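Long-range contact in acyl-CoA dehydrogenase domain protein Tcur3483 (PDB 6WY9), which probably oxidises the CH-CH bond of acyl-CoA-type substrates as an FAD-dependent member of the acyl-CoA dehydrogenase family: residues A[327-341]-A[380-394]. Numbering follows the deposited sequence.
Sequences ADAGATKAYGTETHI and NTFAGGVNEVLRDMV. Unlike the reference sequence in segment 380-394: Ala383 (reference Gly). With FDA (dihydroflavine-adenine dinucleotide), chain C; GOL (glycerol), chain E.
Lys333 reaches off its helix into the turn 380-386, where NZ meets the carbonyl oxygens of Asn380, Ala383 and Gly385, with Gly385 O nearest at 2.6 Å. A fourth acceptor comes from the first residue of the following helix: Asn387 OD1 lies 2.7 Å from Lys333 NZ, so the three protons of the ammonium group are shared among four oxygens within hydrogen-bonding distance. A bend at chi2 (-78°) swings the chain across Leu390, whose CD1 packs against CD of the lysine. With an alanine here, the three carbonyls and Asn387 OD1 would probably lose their common donor, and the turn is likely to shift more easily.

With OD1 committed to the lysine, the Asn387 amide has a settled orientation and spends both ND2 protons on the same helix. One goes almost straight (172°), in the amide plane, to Thr337 OG1, which itself donates to Lys333 O; the other meets Glu338 OE2 from above the carboxylate plane. The side chain thus sits as a knob among Lys333, Ala334, Thr337 and Glu338. Arg391 grips the Glu338 carboxylate end-on in a nearly coplanar salt bridge, NH2 to OE1 at 2.7 Å and NH1 to OE2 at 2.8 Å, while its NE bridges to an acidic side chain of a neighbouring subunit. Farther along, Val394 CG2 lies over Ala331 CB.

The helical segments 327-341 and 387-394 cross at -142° within the C-terminal helical domain of the acyl-CoA dehydrogenase fold; the turn and the start of the second helix line the FAD site, occupied here by the dihydro form, whose ribose O2B donates to Glu388 OE2.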
ATOM      1  N   ALA A 327       3.304  14.782  18.254  1.00 49.31           N
ATOM      2  CA  ALA A 327       2.643  14.306  17.042  1.00 47.59           C
ATOM      3  C   ALA A 327       3.591  14.386  15.858  1.00 45.36           C
ATOM      4  O   ALA A 327       3.780  13.410  15.131  1.00 43.70           O
ATOM      5  CB  ALA A 327       1.364  15.101  16.773  1.00 47.74           C
ATOM      6  N   ASP A 328       4.226  15.547  15.666  1.00 46.89           N
ATOM      7  CA  ASP A 328       5.075  15.695  14.486  1.00 47.34           C
ATOM      8  C   ASP A 328       6.300  14.793  14.557  1.00 45.29           C
ATOM      9  O   ASP A 328       6.703  14.227  13.549  1.00 44.59           O
ATOM     10  CB  ASP A 328       5.469  17.165  14.307  1.00 50.35           C
ATOM     11  CG  ASP A 328       4.330  17.974  13.712  1.00 54.28           C
ATOM     12  OD1 ASP A 328       3.406  17.367  13.120  1.00 54.53           O
ATOM     13  OD2 ASP A 328       4.342  19.197  13.835  1.00 57.90           O
ATOM     14  N   ALA A 329       6.932  14.671  15.726  1.00 47.78           N
ATOM     15  CA  ALA A 329       8.089  13.786  15.824  1.00 47.79           C
ATOM     16  C   ALA A 329       7.710  12.362  15.460  1.00 44.78           C
ATOM     17  O   ALA A 329       8.409  11.688  14.692  1.00 42.15           O
ATOM     18  CB  ALA A 329       8.671  13.822  17.230  1.00 52.45           C
ATOM     19  N   GLY A 330       6.595  11.885  16.015  1.00 42.27           N
ATOM     20  CA  GLY A 330       6.148  10.549  15.711  1.00 39.92           C
ATOM     21  C   GLY A 330       5.792  10.376  14.246  1.00 39.47           C
ATOM     22  O   GLY A 330       6.124   9.357  13.643  1.00 38.08           O
ATOM     23  N   ALA A 331       5.080  11.350  13.658  1.00 38.49           N
ATOM     24  CA  ALA A 331       4.714  11.198  12.243  1.00 38.34           C
ATOM     25  C   ALA A 331       5.969  11.166  11.373  1.00 38.08           C
ATOM     26  O   ALA A 331       6.090  10.343  10.454  1.00 37.77           O
ATOM     27  CB  ALA A 331       3.783  12.354  11.813  1.00 38.99           C
ATOM     28  N   THR A 332       6.926  12.048  11.666  1.00 39.28           N
ATOM     29  CA  THR A 332       8.123  12.126  10.826  1.00 41.05           C
ATOM     30  C   THR A 332       8.982  10.882  10.965  1.00 39.96           C
ATOM     31  O   THR A 332       9.511  10.377   9.976  1.00 36.99           O
ATOM     32  CB  THR A 332       8.966  13.333  11.204  1.00 43.83           C
ATOM     33  OG1 THR A 332       8.194  14.516  11.029  1.00 45.73           O
ATOM     34  CG2 THR A 332      10.235  13.398  10.277  1.00 45.72           C
ATOM     35  N   LYS A 333       9.168  10.401  12.199  1.00 40.15           N
ATOM     36  CA  LYS A 333       9.978   9.192  12.372  1.00 40.68           C
ATOM     37  C   LYS A 333       9.289   7.984  11.750  1.00 40.20           C
ATOM     38  O   LYS A 333       9.933   7.153  11.085  1.00 40.69           O
ATOM     39  CB  LYS A 333      10.268   8.995  13.867  1.00 42.50           C
ATOM     40  CG  LYS A 333      11.229   7.864  14.257  1.00 44.47           C
ATOM     41  CD  LYS A 333      10.533   6.505  14.206  1.00 43.86           C
ATOM     42  CE  LYS A 333      11.382   5.418  14.899  1.00 44.65           C
ATOM     43  NZ  LYS A 333      10.726   4.064  14.759  1.00 43.30           N
ATOM     44  N   ALA A 334       7.980   7.825  11.950  1.00 37.28           N
ATOM     45  CA  ALA A 334       7.379   6.627  11.364  1.00 35.82           C
ATOM     46  C   ALA A 334       7.407   6.702   9.837  1.00 35.58           C
ATOM     47  O   ALA A 334       7.721   5.709   9.155  1.00 34.64           O
ATOM     48  CB  ALA A 334       5.947   6.427  11.883  1.00 35.70           C
ATOM     49  N   TYR A 335       7.084   7.871   9.273  1.00 35.82           N
ATOM     50  CA  TYR A 335       7.127   8.011   7.817  1.00 35.42           C
ATOM     51  C   TYR A 335       8.545   7.760   7.284  1.00 35.03           C
ATOM     52  O   TYR A 335       8.737   6.990   6.323  1.00 34.18           O
ATOM     53  CB  TYR A 335       6.648   9.414   7.387  1.00 36.15           C
ATOM     54  CG  TYR A 335       6.838   9.578   5.885  1.00 36.67           C
ATOM     55  CD1 TYR A 335       6.037   8.852   4.999  1.00 35.60           C
ATOM     56  CD2 TYR A 335       7.871  10.382   5.363  1.00 36.53           C
ATOM     57  CE1 TYR A 335       6.227   8.958   3.612  1.00 36.39           C
ATOM     58  CE2 TYR A 335       8.068  10.488   3.988  1.00 37.16           C
ATOM     59  CZ  TYR A 335       7.259   9.764   3.116  1.00 36.36           C
ATOM     60  OH  TYR A 335       7.465   9.855   1.737  1.00 34.61           O
ATOM     61  N   GLY A 336       9.556   8.374   7.920  1.00 34.84           N
ATOM     62  CA  GLY A 336      10.916   8.261   7.383  1.00 36.15           C
ATOM     63  C   GLY A 336      11.448   6.837   7.424  1.00 37.45           C
ATOM     64  O   GLY A 336      11.932   6.309   6.414  1.00 37.21           O
ATOM     65  N   THR A 337      11.311   6.161   8.581  1.00 38.31           N
ATOM     66  CA  THR A 337      11.803   4.777   8.677  1.00 35.63           C
ATOM     67  C   THR A 337      11.032   3.811   7.748  1.00 36.23           C
ATOM     68  O   THR A 337      11.635   2.889   7.163  1.00 35.66           O
ATOM     69  CB  THR A 337      11.775   4.285  10.145  1.00 34.56           C
ATOM     70  OG1 THR A 337      10.432   4.331  10.661  1.00 34.08           O
ATOM     71  CG2 THR A 337      12.679   5.169  11.012  1.00 34.15           C
ATOM     72  N   GLU A 338       9.721   4.003   7.550  1.00 34.91           N
ATOM     73  CA  GLU A 338       9.051   3.137   6.580  1.00 34.50           C
ATOM     74  C   GLU A 338       9.474   3.469   5.152  1.00 35.16           C
ATOM     75  O   GLU A 338       9.569   2.569   4.295  1.00 34.49           O
ATOM     76  CB  GLU A 338       7.513   3.212   6.762  1.00 33.51           C
ATOM     77  CG  GLU A 338       7.164   2.583   8.168  1.00 35.33           C
ATOM     78  CD  GLU A 338       5.748   2.840   8.608  1.00 38.54           C
ATOM     79  OE1 GLU A 338       4.980   3.489   7.856  1.00 37.98           O
ATOM     80  OE2 GLU A 338       5.430   2.462   9.746  1.00 38.14           O
ATOM     81  N   THR A 339       9.742   4.747   4.878  1.00 33.98           N
ATOM     82  CA  THR A 339      10.261   5.117   3.568  1.00 32.80           C
ATOM     83  C   THR A 339      11.649   4.517   3.318  1.00 33.39           C
ATOM     84  O   THR A 339      11.930   4.077   2.203  1.00 32.70           O
ATOM     85  CB  THR A 339      10.280   6.641   3.431  1.00 35.75           C
ATOM     86  OG1 THR A 339       8.933   7.126   3.487  1.00 36.68           O
ATOM     87  CG2 THR A 339      10.901   7.085   2.087  1.00 36.42           C
ATOM     88  N   HIS A 340      12.530   4.464   4.331  1.00 32.89           N
ATOM     89  CA  HIS A 340      13.826   3.810   4.089  1.00 35.20           C
ATOM     90  C   HIS A 340      13.646   2.371   3.613  1.00 34.51           C
ATOM     91  O   HIS A 340      14.356   1.916   2.700  1.00 34.36           O
ATOM     92  CB  HIS A 340      14.715   3.805   5.334  1.00 35.12           C
ATOM     93  CG  HIS A 340      14.956   5.164   5.907  1.00 37.15           C
ATOM     94  ND1 HIS A 340      15.520   5.357   7.149  1.00 40.75           N
ATOM     95  CD2 HIS A 340      14.691   6.400   5.415  1.00 38.25           C
ATOM     96  CE1 HIS A 340      15.585   6.657   7.406  1.00 41.20           C
ATOM     97  NE2 HIS A 340      15.076   7.311   6.373  1.00 38.45           N
ATOM     98  N   ILE A 341      12.710   1.630   4.232  1.00 34.50           N
ATOM     99  CA  ILE A 341      12.450   0.248   3.822  1.00 35.96           C
ATOM    100  C   ILE A 341      11.846   0.192   2.412  1.00 35.79           C
ATOM    101  O   ILE A 341      12.197  -0.681   1.606  1.00 35.74           O
ATOM    102  CB  ILE A 341      11.528  -0.457   4.837  1.00 37.22           C
ATOM    103  CG1 ILE A 341      12.249  -0.743   6.152  1.00 41.89           C
ATOM    104  CG2 ILE A 341      11.054  -1.834   4.291  1.00 37.82           C
ATOM    105  CD1 ILE A 341      11.218  -1.131   7.247  1.00 43.12           C
ATOM    106  N   ASN A 380      14.646  -0.129  12.211  1.00 42.42           N
ATOM    107  CA  ASN A 380      14.391   1.234  12.691  1.00 43.10           C
ATOM    108  C   ASN A 380      12.926   1.594  12.710  1.00 38.17           C
ATOM    109  O   ASN A 380      12.588   2.668  13.219  1.00 38.32           O
ATOM    110  CB  ASN A 380      15.172   2.255  11.856  1.00 44.54           C
ATOM    111  CG  ASN A 380      16.680   2.113  12.066  1.00 46.63           C
ATOM    112  OD1 ASN A 380      17.142   1.854  13.186  1.00 49.43           O
ATOM    113  ND2 ASN A 380      17.430   2.238  11.012  1.00 44.75           N
ATOM    114  N   THR A 381      12.053   0.724  12.199  1.00 35.89           N
ATOM    115  CA  THR A 381      10.627   0.910  12.428  1.00 37.78           C
ATOM    116  C   THR A 381      10.195   0.523  13.844  1.00 38.27           C
ATOM    117  O   THR A 381       9.064   0.846  14.226  1.00 39.57           O
ATOM    118  CB  THR A 381       9.786   0.126  11.401  1.00 39.24           C
ATOM    119  OG1 THR A 381      10.036  -1.276  11.558  1.00 39.18           O
ATOM    120  CG2 THR A 381      10.100   0.588   9.958  1.00 40.09           C
ATOM    121  N   PHE A 382      11.037  -0.180  14.631  1.00 36.45           N
ATOM    122  CA  PHE A 382      10.713  -0.385  16.021  1.00 40.97           C
ATOM    123  C   PHE A 382      11.752   0.169  16.991  1.00 41.69           C
ATOM    124  O   PHE A 382      11.419   0.313  18.164  1.00 44.48           O
ATOM    125  CB  PHE A 382      10.441  -1.887  16.336  1.00 40.69           C
ATOM    126  CG  PHE A 382      11.576  -2.809  15.998  1.00 41.19           C
ATOM    127  CD1 PHE A 382      12.662  -2.942  16.859  1.00 42.85           C
ATOM    128  CD2 PHE A 382      11.557  -3.572  14.821  1.00 39.97           C
ATOM    129  CE1 PHE A 382      13.720  -3.803  16.560  1.00 43.68           C
ATOM    130  CE2 PHE A 382      12.636  -4.472  14.541  1.00 38.40           C
ATOM    131  CZ  PHE A 382      13.690  -4.555  15.363  1.00 41.77           C
ATOM    132  N   ALA A 383      12.980   0.481  16.550  1.00 43.29           N
ATOM    133  CA  ALA A 383      13.938   1.155  17.434  1.00 45.80           C
ATOM    134  C   ALA A 383      13.665   2.663  17.438  1.00 48.69           C
ATOM    135  O   ALA A 383      13.101   3.206  16.486  1.00 48.71           O
ATOM    136  CB  ALA A 383      15.380   0.881  16.991  1.00 45.74           C
ATOM    137  N   GLY A 384      14.079   3.334  18.512  1.00 52.43           N
ATOM    138  CA  GLY A 384      13.811   4.765  18.680  1.00 54.47           C
ATOM    139  C   GLY A 384      12.340   5.150  18.700  1.00 55.48           C
ATOM    140  O   GLY A 384      11.961   6.198  18.147  1.00 57.58           O
ATOM    141  N   GLY A 385      11.502   4.338  19.341  1.00 51.01           N
ATOM    142  CA  GLY A 385      10.062   4.489  19.233  1.00 48.10           C
ATOM    143  C   GLY A 385       9.421   3.517  18.241  1.00 46.00           C
ATOM    144  O   GLY A 385       9.817   3.437  17.088  1.00 45.77           O
ATOM    145  N   VAL A 386       8.390   2.820  18.684  1.00 44.80           N
ATOM    146  CA  VAL A 386       7.755   1.742  17.933  1.00 42.08           C
ATOM    147  C   VAL A 386       6.670   2.359  17.049  1.00 37.55           C
ATOM    148  O   VAL A 386       5.803   3.082  17.558  1.00 37.60           O
ATOM    149  CB  VAL A 386       7.191   0.729  18.942  1.00 42.90           C
ATOM    150  CG1 VAL A 386       6.326  -0.390  18.312  1.00 40.52           C
ATOM    151  CG2 VAL A 386       8.352   0.187  19.799  1.00 46.09           C
ATOM    152  N   ASN A 387       6.710   2.115  15.728  1.00 36.64           N
ATOM    153  CA  ASN A 387       5.870   2.935  14.855  1.00 35.95           C
ATOM    154  C   ASN A 387       4.379   2.805  15.203  1.00 36.30           C
ATOM    155  O   ASN A 387       3.626   3.773  15.019  1.00 35.99           O
ATOM    156  CB  ASN A 387       6.134   2.613  13.366  1.00 34.17           C
ATOM    157  CG  ASN A 387       7.454   3.220  12.872  1.00 36.74           C
ATOM    158  OD1 ASN A 387       8.223   3.820  13.666  1.00 35.75           O
ATOM    159  ND2 ASN A 387       7.717   3.082  11.574  1.00 34.33           N
ATOM    160  N   GLU A 388       3.921   1.638  15.696  1.00 34.81           N
ATOM    161  CA  GLU A 388       2.519   1.544  16.146  1.00 33.27           C
ATOM    162  C   GLU A 388       2.203   2.563  17.245  1.00 33.22           C
ATOM    163  O   GLU A 388       1.122   3.168  17.269  1.00 34.98           O
ATOM    164  CB  GLU A 388       2.200   0.136  16.678  1.00 32.37           C
ATOM    165  CG  GLU A 388       2.030  -0.908  15.496  1.00 34.39           C
ATOM    166  CD  GLU A 388       3.349  -1.652  15.162  1.00 37.17           C
ATOM    167  OE1 GLU A 388       4.433  -1.072  15.413  1.00 38.31           O
ATOM    168  OE2 GLU A 388       3.281  -2.818  14.677  1.00 38.44           O
ATOM    169  N   VAL A 389       3.087   2.668  18.214  1.00 33.77           N
ATOM    170  CA  VAL A 389       2.873   3.584  19.328  1.00 37.21           C
ATOM    171  C   VAL A 389       2.982   5.021  18.839  1.00 37.88           C
ATOM    172  O   VAL A 389       2.252   5.914  19.301  1.00 37.39           O
ATOM    173  CB  VAL A 389       3.868   3.248  20.443  1.00 38.95           C
ATOM    174  CG1 VAL A 389       3.856   4.316  21.568  1.00 41.50           C
ATOM    175  CG2 VAL A 389       3.521   1.859  20.992  1.00 39.67           C
ATOM    176  N   LEU A 390       3.885   5.265  17.889  1.00 37.68           N
ATOM    177  CA  LEU A 390       3.983   6.605  17.317  1.00 38.68           C
ATOM    178  C   LEU A 390       2.680   6.989  16.608  1.00 38.49           C
ATOM    179  O   LEU A 390       2.203   8.119  16.734  1.00 38.04           O
ATOM    180  CB  LEU A 390       5.187   6.659  16.372  1.00 37.30           C
ATOM    181  CG  LEU A 390       6.512   6.479  17.138  1.00 39.32           C
ATOM    182  CD1 LEU A 390       7.684   6.666  16.150  1.00 40.44           C
ATOM    183  CD2 LEU A 390       6.675   7.415  18.295  1.00 42.76           C
ATOM    184  N   ARG A 391       2.063   6.043  15.885  1.00 37.36           N
ATOM    185  CA  ARG A 391       0.757   6.325  15.269  1.00 37.03           C
ATOM    186  C   ARG A 391      -0.334   6.576  16.322  1.00 36.61           C
ATOM    187  O   ARG A 391      -1.175   7.476  16.143  1.00 37.78           O
ATOM    188  CB  ARG A 391       0.353   5.167  14.318  1.00 34.33           C
ATOM    189  CG  ARG A 391       1.149   5.135  12.997  1.00 34.84           C
ATOM    190  CD  ARG A 391       0.566   4.071  11.991  1.00 34.64           C
ATOM    191  NE  ARG A 391       1.045   4.317  10.640  1.00 35.56           N
ATOM    192  CZ  ARG A 391       2.260   3.974  10.203  1.00 36.49           C
ATOM    193  NH1 ARG A 391       3.128   3.350  11.010  1.00 35.38           N
ATOM    194  NH2 ARG A 391       2.610   4.271   8.966  1.00 37.24           N
ATOM    195  N   ASP A 392      -0.337   5.813  17.424  1.00 36.28           N
ATOM    196  CA  ASP A 392      -1.252   6.112  18.534  1.00 38.36           C
ATOM    197  C   ASP A 392      -1.094   7.562  18.969  1.00 37.53           C
ATOM    198  O   ASP A 392      -2.072   8.247  19.258  1.00 38.25           O
ATOM    199  CB  ASP A 392      -0.977   5.257  19.774  1.00 41.20           C
ATOM    200  CG  ASP A 392      -1.267   3.758  19.584  1.00 44.57           C
ATOM    201  OD1 ASP A 392      -1.850   3.343  18.570  1.00 43.45           O
ATOM    202  OD2 ASP A 392      -0.867   3.010  20.502  1.00 46.18           O
ATOM    203  N   MET A 393       0.163   7.989  19.152  1.00 36.24           N
ATOM    204  CA  MET A 393       0.443   9.330  19.646  1.00 39.31           C
ATOM    205  C   MET A 393       0.038  10.382  18.617  1.00 38.95           C
ATOM    206  O   MET A 393      -0.450  11.449  18.994  1.00 39.90           O
ATOM    207  CB  MET A 393       1.927   9.458  19.989  1.00 42.13           C
ATOM    208  CG  MET A 393       2.340   8.775  21.269  1.00 49.13           C
ATOM    209  SD  MET A 393       4.142   8.732  21.495  1.00 56.47           S
ATOM    210  CE  MET A 393       4.068   7.917  23.111  1.00 57.19           C
ATOM    211  N   VAL A 394       0.279  10.117  17.322  1.00 38.46           N
ATOM    212  CA  VAL A 394      -0.207  11.031  16.272  1.00 38.23           C
ATOM    213  C   VAL A 394      -1.703  11.264  16.428  1.00 39.59           C
ATOM    214  O   VAL A 394      -2.176  12.409  16.395  1.00 39.67           O
ATOM    215  CB  VAL A 394       0.138  10.504  14.862  1.00 36.48           C
ATOM    216  CG1 VAL A 394      -0.620  11.351  13.727  1.00 36.07           C
ATOM    217  CG2 VAL A 394       1.656  10.536  14.633  1.00 33.97           C
TER
HETATM  218  PA  FDA C 401       8.417  -5.555  21.688  1.00 36.59           P
HETATM  219  O1A FDA C 401       8.265  -7.014  21.982  1.00 37.23           O
HETATM  220  O2A FDA C 401       8.096  -4.523  22.782  1.00 35.31           O
HETATM  221  O5B FDA C 401       7.310  -5.159  20.469  1.00 38.90           O
HETATM  222  C5B FDA C 401       7.570  -5.994  19.372  1.00 37.80           C
HETATM  223  C4B FDA C 401       6.618  -5.549  18.246  1.00 38.75           C
HETATM  224  O4B FDA C 401       5.241  -5.550  18.858  1.00 38.45           O
HETATM  225  C3B FDA C 401       6.790  -4.080  17.855  1.00 37.70           C
HETATM  226  O3B FDA C 401       7.711  -3.909  16.842  1.00 36.38           O
HETATM  227  C2B FDA C 401       5.414  -3.755  17.302  1.00 38.44           C
HETATM  228  O2B FDA C 401       5.128  -4.389  15.998  1.00 38.84           O
HETATM  229  C1B FDA C 401       4.444  -4.455  18.304  1.00 38.35           C
HETATM  230  N9A FDA C 401       3.925  -3.587  19.359  1.00 38.20           N
HETATM  231  C8A FDA C 401       4.495  -3.279  20.610  1.00 37.99           C
HETATM  232  N7A FDA C 401       3.709  -2.504  21.348  1.00 37.47           N
HETATM  233  C5A FDA C 401       2.592  -2.288  20.570  1.00 36.80           C
HETATM  234  C6A FDA C 401       1.438  -1.525  20.806  1.00 36.86           C
HETATM  235  N6A FDA C 401       1.258  -0.852  21.959  1.00 35.35           N
HETATM  236  N1A FDA C 401       0.464  -1.454  19.873  1.00 36.31           N
HETATM  237  C2A FDA C 401       0.719  -2.156  18.730  1.00 37.18           C
HETATM  238  N3A FDA C 401       1.774  -2.920  18.355  1.00 35.39           N
HETATM  239  C4A FDA C 401       2.698  -2.968  19.327  1.00 37.15           C
HETATM  240  N1  FDA C 401      17.773  -0.485  23.120  1.00 42.49           N
HETATM  241  C2  FDA C 401      18.554   0.147  24.110  1.00 44.16           C
HETATM  242  O2  FDA C 401      18.123   0.251  25.279  1.00 45.25           O
HETATM  243  N3  FDA C 401      19.792   0.629  23.700  1.00 43.57           N
HETATM  244  C4  FDA C 401      20.305   0.516  22.387  1.00 41.87           C
HETATM  245  O4  FDA C 401      21.419   0.954  22.132  1.00 40.31           O
HETATM  246  C4X FDA C 401      19.443  -0.144  21.443  1.00 41.06           C
HETATM  247  N5  FDA C 401      19.876  -0.300  20.125  1.00 40.82           N
HETATM  248  C5X FDA C 401      19.327  -1.309  19.381  1.00 38.59           C
HETATM  249  C6  FDA C 401      19.948  -1.785  18.286  1.00 38.91           C
HETATM  250  C7  FDA C 401      19.355  -2.848  17.560  1.00 39.36           C
HETATM  251  C7M FDA C 401      20.045  -3.325  16.416  1.00 39.63           C
HETATM  252  C8  FDA C 401      18.172  -3.384  17.911  1.00 40.08           C
HETATM  253  C8M FDA C 401      17.546  -4.484  17.150  1.00 40.97           C
HETATM  254  C9  FDA C 401      17.513  -2.876  19.018  1.00 39.73           C
HETATM  255  C9A FDA C 401      18.101  -1.852  19.753  1.00 39.07           C
HETATM  256  N10 FDA C 401      17.449  -1.319  20.878  1.00 40.09           N
HETATM  257  C10 FDA C 401      18.241  -0.636  21.806  1.00 42.37           C
HETATM  258  C1' FDA C 401      16.194  -1.970  21.353  1.00 40.26           C
HETATM  259  C2' FDA C 401      14.926  -1.257  20.805  1.00 41.26           C
HETATM  260  O2' FDA C 401      14.746  -0.070  21.415  1.00 41.20           O
HETATM  261  C3' FDA C 401      13.753  -2.298  21.103  1.00 40.33           C
HETATM  262  O3' FDA C 401      13.866  -3.435  20.271  1.00 37.90           O
HETATM  263  C4' FDA C 401      12.394  -1.630  20.959  1.00 41.52           C
HETATM  264  O4' FDA C 401      12.261  -0.737  22.011  1.00 43.24           O
HETATM  265  C5' FDA C 401      11.307  -2.738  20.906  1.00 42.98           C
HETATM  266  O5' FDA C 401      11.337  -3.419  22.125  1.00 40.99           O
HETATM  267  P   FDA C 401      11.197  -5.028  21.847  1.00 38.70           P
HETATM  268  O1P FDA C 401      12.297  -5.351  20.957  1.00 37.94           O
HETATM  269  O2P FDA C 401      11.086  -5.699  23.207  1.00 40.06           O
HETATM  270  O3P FDA C 401       9.812  -5.306  20.975  1.00 36.40           O
HETATM  271  C1  GOL E 403       6.910  -3.146   8.010  1.00 81.03           C
HETATM  272  O1  GOL E 403       7.750  -3.050   6.837  1.00 79.45           O
HETATM  273  C2  GOL E 403       6.974  -1.749   8.678  1.00 81.47           C
HETATM  274  O2  GOL E 403       8.246  -1.490   9.183  1.00 82.72           O
HETATM  275  C3  GOL E 403       5.974  -1.671   9.882  1.00 79.83           C
HETATM  276  O3  GOL E 403       6.012  -0.323  10.462  1.00 77.91           O
HETATM  277  O   HOH W   1      16.344   2.965   8.563  1.00 43.24           O